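Local coordinates for chorismate synthase (Aquifex aeolicus, PDB 1Q1L), which probably catalyses, with reduced FMN as cofactor, the 1,4-elimination of phosphate from 5-enolpyruvylshikimate-3-phosphate to give chorismate, the last step of the shikimate pathway, at residues Gly164-Ser169 / Val230-Ala235; Lys173-Leu178 / Arg203-Glu208; Lys20-Ile25 / Ile84-Trp89. All blocks are in the same frame, centred on the assembly; numbering follows the deposited sequence.

Contact 1. Residues Gly164-Ser169 / Val230-Ala235; sequences GSFVVS and VFEVFA
E232 reaches from the middle of strand 229-236 across to F166 and V168 of strand 162-170. Its CB lies 4.0 Å from F166 CE1, and with CG on the side of the backbone N (chi1 -52°) the chain climbs between the two neighbours. CG packs on V168 CG1 at 3.5 Å, and CD touches the same methyl. At the tip, OE1 sits at the edge of the F166 ring near its plane, 3.2 Å from CE1, with the carboxylate and ring planes 59° apart. The buried carboxylate is satisfied by other residues of the chain: Y183 hydrogen-bonds OE1, while R320 and K181 form salt bridges with OE2. These two cations probably keep it ionised.

F234, on the same face of the sheet, folds its ring over G164. G164 CA stands 3.9 Å from the ring centroid in a CH-pi contact, and where a side chain would project the ring itself lies. F166 and F234 cross at about a right angle, CE2 to CE2. On the other face S165 pairs with V233 and V167 with F231, both non-hydrogen-bonded pairs; F231 and V233 rest on helix 356-379.

Antiparallel backbone bonds tie the strands, among them F234 N to G164 O at 2.8 Å. The register then slips by one: V168 N and S169 N both donate to V230 O, at 2.8 Å and a longer 3.3 Å. This is a classic beta bulge, here in the antiparallel sheet that forms one layer of the beta-alpha-beta sandwich of chorismate synthase.

Contact 2. Residues Lys173-Leu178 / Arg203-Glu208; sequences KEVEEL and RIPFPE
F206 is the flat surface that V175, E177 and L178 approach from different directions. E177 lies over one face: CB is 3.5 Å from CZ of F206, and CG makes a CH-pi contact 4.2 Å from the ring centroid, 21° off its normal. The E177 chain bends at chi2 (89°), which brings the carboxylate back over the same ring. The two planes end stacked, 14° apart, with E177 OE2 offset toward the rim above F206 CG and CD2.

L178 comes to the ring edge instead. Its CD2 lies near the ring plane, 4.0 Å from F206 CE1, and the two side chains slide past each other in opposite directions. The other branch, CD1, presses on CG of P205 at 3.5 Å, a tight carbon pair. V175 also divides its methyls: CG1 meets F206 CD1 obliquely at 3.7 Å, while CG2 turns to I204 CG2 and P205 CD.

In the turn through the 3-10 segment 176-177, L178 N bonds back to V175 O, and V175, E177 and L178 all point toward the 203-208 loop. V175 and I204 also touch F213 of helix 210-221, and L178 and P205 touch Y193 of helix 187-197. K196 makes a cation-pi contact with F206.

The interface between the loops is therefore held by carbon packing, with the acidic end of E177 at its partly exposed margin. E177 OE2 lies 5.1 Å from E208 OE2, so the like charges would probably repel mildly; a weak, long ion pair of E177 with K209 may temper this.

Contact 3. Residues Lys20-Ile25 / Ile84-Trp89; sequences KGLTAI and IRNRDW
The W89 indole has K20 lying along one face, the two side chains side by side and pointing the same way. K20 CG stands 3.5 Å above the ring plane, offset toward the rim, and 3.9 Å from the centroid of the six-membered ring in a CH-pi contact. Further out, K20 CE passes close to CZ2 and CH2 of the same ring, while the K20 backbone N approaches CD1 and NE1. The lysine chain stays extended beyond CG, and its NZ continues past the indole to a salt bridge with E65 of a third subunit.

The amide of N86 is the second flat group. A chi1 of -75° turns it away from its own carbonyl carbon and against G21, where ND2 packs on G21 CA at 3.0 Å. ND2 makes no hydrogen bond to G21 N, itself a donor, but donates to G19 O; OD1 accepts from R140 NH1, so both ends of the amide are engaged and its rotation is fixed.

These groups lie just past the end of an antiparallel pairing of strands 21-27 and 80-85, the central pair of a four-stranded antiparallel sheet. L22 and I84 form a hydrogen-bonded pair: L22 N donates to I84 O and I84 N to L22 O, each at 2.8 Å. Their side chains share one face, CB to CB 4.2 Å, against A143 and A147 of helix 142-157. G21 and R85 make the following non-hydrogen-bonded pair, where the chains come close, G21 CA lying 3.1 Å from I84 O. Just past this last bridge, in the loop, one more backbone bond joins N86 N to K20 O at 3.2 Å. The side chain of L22 lies about 5 Å from that of R136, a probable FMN-binding residue.

Contacts 1 and 2 adjoin, their centres 11 Å apart, and share a sheet: strand 162-170 bonds to strand 229-236 on one side and neighbours strand 173-174 on the other, V168 O bonding to N of V175 just past that strand. Along the chain contact 2 is nested within the loop that contact 1 closes. Contact 3 belongs to a separate four-stranded sheet, its centre 28 Å from that of contact 1. Contact 1 is fully buried and mixes ladder bonds with an internal carboxylate; contact 2, mostly buried, joins loops through carbon packing. Contact 3 also pairs strands, but ends at exposed side chains and salt-bridges a third subunit through K20; contact 1 packs V230 on a second.

Contact 1. Residues Gly164-Ser169 / Val230-Ala235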
loop_
_atom_site.group_PDB
_atom_site.type_symbol
_atom_site.label_atom_id
_atom_site.label_comp_id
_atom_site.label_asym_id
_atom_site.label_seq_id
_atom_site.Cartn_x
_atom_site.Cartn_y
_atom_site.Cartn_z
ATOM N N GLY A 164 5.399 13.521 -24.310
ATOM C CA GLY A 164 5.731 13.097 -25.652
ATOM C C GLY A 164 7.023 12.329 -25.623
ATOM O O GLY A 164 7.621 12.177 -24.555
ATOM N N SER A 165 7.465 11.859 -26.787
ATOM C CA SER A 165 8.698 11.095 -26.874
ATOM C C SER A 165 9.158 10.939 -28.320
ATOM O O SER A 165 8.504 11.399 -29.255
ATOM C CB SER A 165 8.499 9.705 -26.267
ATOM O OG SER A 165 7.588 8.946 -27.043
ATOM N N PHE A 166 10.293 10.278 -28.489
ATOM C CA PHE A 166 10.849 10.036 -29.815
ATOM C C PHE A 166 12.050 9.123 -29.690
ATOM O O PHE A 166 12.739 9.132 -28.671
ATOM C CB PHE A 166 11.239 11.364 -30.483
ATOM C CG PHE A 166 12.031 12.279 -29.600
ATOM C CD1 PHE A 166 13.391 12.074 -29.399
ATOM C CD2 PHE A 166 11.406 13.326 -28.934
ATOM C CE1 PHE A 166 14.114 12.901 -28.542
ATOM C CE2 PHE A 166 12.119 14.156 -28.074
ATOM C CZ PHE A 166 13.472 13.942 -27.880
ATOM N N VAL A 167 12.293 8.326 -30.725
ATOM C CA VAL A 167 13.414 7.395 -30.731
ATOM C C VAL A 167 14.712 8.129 -31.061
ATOM O O VAL A 167 14.732 9.006 -31.921
ATOM C CB VAL A 167 13.178 6.276 -31.767
ATOM C CG1 VAL A 167 14.361 5.324 -31.792
ATOM C CG2 VAL A 167 11.897 5.528 -31.432
ATOM N N VAL A 168 15.794 7.769 -30.376
ATOM C CA VAL A 168 17.081 8.413 -30.616
ATOM C C VAL A 168 18.130 7.448 -31.167
ATOM O O VAL A 168 19.204 7.870 -31.602
ATOM C CB VAL A 168 17.627 9.066 -29.332
ATOM C CG1 VAL A 168 16.649 10.115 -28.832
ATOM C CG2 VAL A 168 17.867 8.013 -28.274
ATOM N N SER A 169 17.816 6.157 -31.147
ATOM C CA SER A 169 18.737 5.150 -31.659
ATOM C C SER A 169 18.065 3.794 -31.813
ATOM O O SER A 169 17.227 3.406 -30.998
ATOM C CB SER A 169 19.949 5.010 -30.732
ATOM O OG SER A 169 19.582 4.433 -29.490
ATOM N N VAL A 230 16.899 3.059 -28.114
ATOM C CA VAL A 230 16.827 4.012 -27.024
ATOM C C VAL A 230 15.882 5.132 -27.401
ATOM O O VAL A 230 15.885 5.604 -28.542
ATOM C CB VAL A 230 18.214 4.616 -26.725
ATOM C CG1 VAL A 230 18.092 5.686 -25.658
ATOM C CG2 VAL A 230 19.177 3.523 -26.284
ATOM N N PHE A 231 15.048 5.547 -26.457
ATOM C CA PHE A 231 14.144 6.656 -26.714
ATOM C C PHE A 231 14.127 7.599 -25.526
ATOM O O PHE A 231 14.570 7.250 -24.433
ATOM C CB PHE A 231 12.725 6.174 -27.022
ATOM C CG PHE A 231 12.120 5.335 -25.942
ATOM C CD1 PHE A 231 12.309 3.958 -25.926
ATOM C CD2 PHE A 231 11.348 5.917 -24.942
ATOM C CE1 PHE A 231 11.732 3.171 -24.927
ATOM C CE2 PHE A 231 10.770 5.133 -23.939
ATOM C CZ PHE A 231 10.962 3.761 -23.935
ATOM N N GLU A 232 13.642 8.812 -25.754
ATOM C CA GLU A 232 13.563 9.794 -24.692
ATOM C C GLU A 232 12.102 10.179 -24.536
ATOM O O GLU A 232 11.385 10.367 -25.522
ATOM C CB GLU A 232 14.433 11.017 -25.029
ATOM C CG GLU A 232 15.868 10.626 -25.408
ATOM C CD GLU A 232 16.792 11.806 -25.668
ATOM O OE1 GLU A 232 16.324 12.841 -26.187
ATOM O OE2 GLU A 232 18.002 11.681 -25.368
ATOM N N VAL A 233 11.656 10.254 -23.291
ATOM C CA VAL A 233 10.279 10.616 -22.995
ATOM C C VAL A 233 10.347 11.898 -22.202
ATOM O O VAL A 233 11.206 12.046 -21.338
ATOM C CB VAL A 233 9.583 9.544 -22.119
ATOM C CG1 VAL A 233 8.091 9.851 -22.005
ATOM C CG2 VAL A 233 9.805 8.179 -22.705
ATOM N N PHE A 234 9.449 12.830 -22.485
ATOM C CA PHE A 234 9.457 14.089 -21.765
ATOM C C PHE A 234 8.052 14.505 -21.379
ATOM O O PHE A 234 7.063 14.019 -21.939
ATOM C CB PHE A 234 10.088 15.185 -22.631
ATOM C CG PHE A 234 9.274 15.538 -23.844
ATOM C CD1 PHE A 234 8.232 16.452 -23.755
ATOM C CD2 PHE A 234 9.516 14.919 -25.066
ATOM C CE1 PHE A 234 7.440 16.742 -24.868
ATOM C CE2 PHE A 234 8.733 15.202 -26.173
ATOM C CZ PHE A 234 7.692 16.117 -26.075
ATOM N N ALA A 235 7.979 15.408 -20.409
ATOM C CA ALA A 235 6.720 15.969 -19.943
ATOM C C ALA A 235 6.994 17.455 -19.787
ATOM O O ALA A 235 7.982 17.842 -19.157
ATOM C CB ALA A 235 6.316 15.357 -18.605
#

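Contact 2. Residues Lys173-Leu178 / Arg203-Glu208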
loop_
_atom_site.group_PDB
_atom_site.type_symbol
_atom_site.label_atom_id
_atom_site.label_comp_id
_atom_site.label_asym_id
_atom_site.label_seq_id
_atom_site.Cartn_x
_atom_site.Cartn_y
_atom_site.Cartn_z
ATOM N N LYS A 173 22.765 2.307 -35.107
ATOM C CA LYS A 173 22.488 3.576 -35.769
ATOM C C LYS A 173 21.745 4.562 -34.871
ATOM O O LYS A 173 20.630 4.292 -34.421
ATOM C CB LYS A 173 21.682 3.340 -37.050
ATOM C CG LYS A 173 21.491 4.602 -37.873
ATOM C CD LYS A 173 20.867 4.307 -39.225
ATOM C CE LYS A 173 20.763 5.578 -40.051
ATOM N NZ LYS A 173 22.089 6.254 -40.162
ATOM N N GLU A 174 22.366 5.711 -34.628
ATOM C CA GLU A 174 21.780 6.732 -33.771
ATOM C C GLU A 174 21.393 8.001 -34.527
ATOM O O GLU A 174 21.889 8.262 -35.626
ATOM C CB GLU A 174 22.766 7.106 -32.663
ATOM C CG GLU A 174 23.550 5.937 -32.098
ATOM C CD GLU A 174 24.307 6.305 -30.834
ATOM O OE1 GLU A 174 23.652 6.496 -29.791
ATOM O OE2 GLU A 174 25.552 6.409 -30.883
ATOM N N VAL A 175 20.496 8.786 -33.936
ATOM C CA VAL A 175 20.091 10.046 -34.542
ATOM C C VAL A 175 21.163 11.032 -34.089
ATOM O O VAL A 175 21.113 11.566 -32.983
ATOM C CB VAL A 175 18.705 10.511 -34.044
ATOM C CG1 VAL A 175 18.397 11.897 -34.589
ATOM C CG2 VAL A 175 17.629 9.524 -34.494
ATOM N N GLU A 176 22.140 11.256 -34.960
ATOM C CA GLU A 176 23.264 12.135 -34.665
ATOM C C GLU A 176 22.908 13.571 -34.313
ATOM O O GLU A 176 23.600 14.202 -33.518
ATOM C CB GLU A 176 24.243 12.108 -35.839
ATOM C CG GLU A 176 24.714 10.701 -36.191
ATOM C CD GLU A 176 25.444 10.014 -35.045
ATOM O OE1 GLU A 176 25.801 8.827 -35.198
ATOM O OE2 GLU A 176 25.668 10.655 -33.995
ATOM N N GLU A 177 21.833 14.091 -34.894
ATOM C CA GLU A 177 21.420 15.456 -34.605
ATOM C C GLU A 177 21.075 15.666 -33.133
ATOM O O GLU A 177 21.062 16.799 -32.656
ATOM C CB GLU A 177 20.203 15.848 -35.451
ATOM C CG GLU A 177 20.461 15.877 -36.946
ATOM C CD GLU A 177 20.223 14.540 -37.609
ATOM O OE1 GLU A 177 20.521 13.498 -36.988
ATOM O OE2 GLU A 177 19.745 14.533 -38.763
ATOM N N LEU A 178 20.810 14.582 -32.411
ATOM C CA LEU A 178 20.424 14.696 -31.004
ATOM C C LEU A 178 21.499 14.362 -29.978
ATOM O O LEU A 178 21.191 14.186 -28.799
ATOM C CB LEU A 178 19.191 13.827 -30.739
ATOM C CG LEU A 178 18.018 14.066 -31.695
ATOM C CD1 LEU A 178 16.873 13.108 -31.370
ATOM C CD2 LEU A 178 17.562 15.508 -31.581
ATOM N N ARG A 203 9.247 6.565 -35.548
ATOM C CA ARG A 203 9.131 7.587 -34.514
ATOM C C ARG A 203 10.451 8.300 -34.221
ATOM O O ARG A 203 10.736 8.655 -33.069
ATOM C CB ARG A 203 8.565 6.985 -33.219
ATOM C CG ARG A 203 7.104 6.505 -33.299
ATOM C CD ARG A 203 6.211 7.346 -32.389
ATOM N NE ARG A 203 6.867 7.513 -31.101
ATOM C CZ ARG A 203 6.927 8.646 -30.418
ATOM N NH1 ARG A 203 6.358 9.754 -30.874
ATOM N NH2 ARG A 203 7.602 8.677 -29.283
ATOM N N ILE A 204 11.264 8.496 -35.258
ATOM C CA ILE A 204 12.518 9.223 -35.097
ATOM C C ILE A 204 12.207 10.689 -35.408
ATOM O O ILE A 204 11.364 10.986 -36.252
ATOM C CB ILE A 204 13.631 8.697 -36.041
ATOM C CG1 ILE A 204 13.101 8.579 -37.469
ATOM C CG2 ILE A 204 14.148 7.359 -35.537
ATOM C CD1 ILE A 204 14.155 8.121 -38.469
ATOM N N PRO A 205 12.871 11.623 -34.713
ATOM C CA PRO A 205 12.688 13.067 -34.878
ATOM C C PRO A 205 12.925 13.640 -36.282
ATOM O O PRO A 205 12.581 14.788 -36.542
ATOM C CB PRO A 205 13.667 13.653 -33.861
ATOM C CG PRO A 205 13.798 12.588 -32.848
ATOM C CD PRO A 205 13.879 11.352 -33.679
ATOM N N PHE A 206 13.521 12.857 -37.176
ATOM C CA PHE A 206 13.788 13.332 -38.534
ATOM C C PHE A 206 13.322 12.307 -39.561
ATOM O O PHE A 206 14.107 11.483 -40.029
ATOM C CB PHE A 206 15.284 13.614 -38.708
ATOM C CG PHE A 206 15.834 14.590 -37.704
ATOM C CD1 PHE A 206 16.144 14.181 -36.412
ATOM C CD2 PHE A 206 16.001 15.930 -38.036
ATOM C CE1 PHE A 206 16.609 15.089 -35.465
ATOM C CE2 PHE A 206 16.466 16.847 -37.096
ATOM C CZ PHE A 206 16.770 16.425 -35.808
ATOM N N PRO A 207 12.033 12.357 -39.935
ATOM C CA PRO A 207 11.447 11.430 -40.907
ATOM C C PRO A 207 12.258 11.223 -42.185
ATOM O O PRO A 207 12.267 10.124 -42.741
ATOM C CB PRO A 207 10.072 12.040 -41.174
ATOM C CG PRO A 207 9.732 12.665 -39.861
ATOM C CD PRO A 207 11.034 13.347 -39.500
ATOM N N GLU A 208 12.934 12.266 -42.658
ATOM C CA GLU A 208 13.733 12.126 -43.873
ATOM C C GLU A 208 14.699 10.956 -43.716
ATOM O O GLU A 208 14.997 10.254 -44.681
ATOM C CB GLU A 208 14.529 13.401 -44.165
ATOM C CG GLU A 208 15.597 13.721 -43.138
ATOM C CD GLU A 208 15.150 14.762 -42.138
ATOM O OE1 GLU A 208 14.063 14.592 -41.542
ATOM O OE2 GLU A 208 15.889 15.753 -41.948
#

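Contact 3. Residues Lys20-Ile25 / Ile84-Trp89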
loop_
_atom_site.group_PDB
_atom_site.type_symbol
_atom_site.label_atom_id
_atom_site.label_comp_id
_atom_site.label_asym_id
_atom_site.label_seq_id
_atom_site.Cartn_x
_atom_site.Cartn_y
_atom_site.Cartn_z
ATOM N N LYS A 20 -9.566 -13.730 -24.451
ATOM C CA LYS A 20 -10.662 -12.883 -24.888
ATOM C C LYS A 20 -10.203 -11.437 -25.049
ATOM O O LYS A 20 -10.539 -10.779 -26.033
ATOM C CB LYS A 20 -11.812 -12.967 -23.889
ATOM C CG LYS A 20 -12.297 -14.395 -23.654
ATOM C CD LYS A 20 -13.463 -14.436 -22.682
ATOM C CE LYS A 20 -13.952 -15.860 -22.463
ATOM N NZ LYS A 20 -15.167 -15.875 -21.603
ATOM N N GLY A 21 -9.424 -10.945 -24.091
ATOM C CA GLY A 21 -8.954 -9.574 -24.178
ATOM C C GLY A 21 -8.182 -9.099 -22.961
ATOM O O GLY A 21 -7.814 -9.888 -22.095
ATOM N N LEU A 22 -7.933 -7.796 -22.904
ATOM C CA LEU A 22 -7.201 -7.210 -21.787
ATOM C C LEU A 22 -8.162 -6.351 -20.983
ATOM O O LEU A 22 -8.971 -5.618 -21.551
ATOM C CB LEU A 22 -6.053 -6.343 -22.302
ATOM C CG LEU A 22 -5.121 -7.007 -23.320
ATOM C CD1 LEU A 22 -4.102 -5.988 -23.809
ATOM C CD2 LEU A 22 -4.435 -8.207 -22.694
ATOM N N THR A 23 -8.079 -6.451 -19.661
ATOM C CA THR A 23 -8.953 -5.669 -18.799
ATOM C C THR A 23 -8.140 -4.782 -17.864
ATOM O O THR A 23 -7.078 -5.173 -17.387
ATOM C CB THR A 23 -9.861 -6.583 -17.948
ATOM O OG1 THR A 23 -10.519 -7.524 -18.801
ATOM C CG2 THR A 23 -10.928 -5.763 -17.223
ATOM N N ALA A 24 -8.649 -3.584 -17.607
ATOM C CA ALA A 24 -7.979 -2.654 -16.715
ATOM C C ALA A 24 -9.004 -1.870 -15.930
ATOM O O ALA A 24 -10.073 -1.543 -16.444
ATOM C CB ALA A 24 -7.105 -1.687 -17.509
ATOM N N ILE A 25 -8.675 -1.597 -14.673
ATOM C CA ILE A 25 -9.525 -0.796 -13.812
ATOM C C ILE A 25 -8.612 0.257 -13.210
ATOM O O ILE A 25 -7.598 -0.068 -12.588
ATOM C CB ILE A 25 -10.175 -1.620 -12.670
ATOM C CG1 ILE A 25 -11.143 -2.658 -13.254
ATOM C CG2 ILE A 25 -10.930 -0.681 -11.736
ATOM C CD1 ILE A 25 -11.852 -3.529 -12.220
ATOM N N ILE A 84 -10.147 -4.404 -23.722
ATOM C CA ILE A 84 -9.565 -4.350 -25.057
ATOM C C ILE A 84 -9.629 -5.748 -25.659
ATOM O O ILE A 84 -8.884 -6.638 -25.249
ATOM C CB ILE A 84 -8.079 -3.919 -25.022
ATOM C CG1 ILE A 84 -7.943 -2.522 -24.416
ATOM C CG2 ILE A 84 -7.503 -3.937 -26.435
ATOM C CD1 ILE A 84 -6.506 -2.126 -24.128
ATOM N N ARG A 85 -10.517 -5.944 -26.625
ATOM C CA ARG A 85 -10.642 -7.251 -27.257
ATOM C C ARG A 85 -9.389 -7.591 -28.052
ATOM O O ARG A 85 -8.781 -6.718 -28.669
ATOM C CB ARG A 85 -11.865 -7.287 -28.177
ATOM C CG ARG A 85 -13.193 -7.220 -27.441
ATOM C CD ARG A 85 -14.363 -7.535 -28.363
ATOM N NE ARG A 85 -15.642 -7.523 -27.653
ATOM C CZ ARG A 85 -16.813 -7.816 -28.212
ATOM N NH1 ARG A 85 -16.876 -8.148 -29.495
ATOM N NH2 ARG A 85 -17.924 -7.774 -27.487
ATOM N N ASN A 86 -8.996 -8.860 -28.020
ATOM C CA ASN A 86 -7.821 -9.301 -28.759
ATOM C C ASN A 86 -8.191 -9.589 -30.212
ATOM O O ASN A 86 -7.325 -9.625 -31.087
ATOM C CB ASN A 86 -7.204 -10.538 -28.102
ATOM C CG ASN A 86 -6.435 -10.201 -26.831
ATOM O OD1 ASN A 86 -5.584 -9.309 -26.824
ATOM N ND2 ASN A 86 -6.729 -10.918 -25.752
ATOM N N ARG A 87 -9.487 -9.781 -30.455
ATOM C CA ARG A 87 -10.017 -10.040 -31.794
ATOM C C ARG A 87 -9.500 -11.320 -32.441
ATOM O O ARG A 87 -10.277 -12.100 -32.993
ATOM C CB ARG A 87 -9.731 -8.843 -32.699
ATOM C CG ARG A 87 -10.347 -7.555 -32.188
ATOM C CD ARG A 87 -10.120 -6.397 -33.138
ATOM N NE ARG A 87 -10.748 -5.172 -32.650
ATOM C CZ ARG A 87 -12.049 -5.044 -32.407
ATOM N NH1 ARG A 87 -12.870 -6.067 -32.606
ATOM N NH2 ARG A 87 -12.531 -3.891 -31.963
ATOM N N ASP A 88 -8.190 -11.532 -32.382
ATOM C CA ASP A 88 -7.586 -12.730 -32.949
ATOM C C ASP A 88 -7.944 -13.891 -32.032
ATOM O O ASP A 88 -7.115 -14.754 -31.743
ATOM C CB ASP A 88 -6.067 -12.571 -33.020
ATOM C CG ASP A 88 -5.650 -11.297 -33.724
ATOM O OD1 ASP A 88 -6.032 -11.111 -34.898
ATOM O OD2 ASP A 88 -4.942 -10.478 -33.102
ATOM N N TRP A 89 -9.193 -13.895 -31.578
ATOM C CA TRP A 89 -9.689 -14.923 -30.677
ATOM C C TRP A 89 -10.680 -15.834 -31.396
ATOM O O TRP A 89 -10.638 -15.969 -32.620
ATOM C CB TRP A 89 -10.363 -14.263 -29.472
ATOM C CG TRP A 89 -10.630 -15.199 -28.338
ATOM C CD1 TRP A 89 -9.702 -15.878 -27.602
ATOM C CD2 TRP A 89 -11.909 -15.558 -27.805
ATOM N NE1 TRP A 89 -10.324 -16.639 -26.642
ATOM C CE2 TRP A 89 -11.679 -16.462 -26.743
ATOM C CE3 TRP A 89 -13.228 -15.205 -28.120
ATOM C CZ2 TRP A 89 -12.721 -17.020 -25.993
ATOM C CZ3 TRP A 89 -14.265 -15.761 -27.374
ATOM C CH2 TRP A 89 -14.003 -16.657 -26.323
#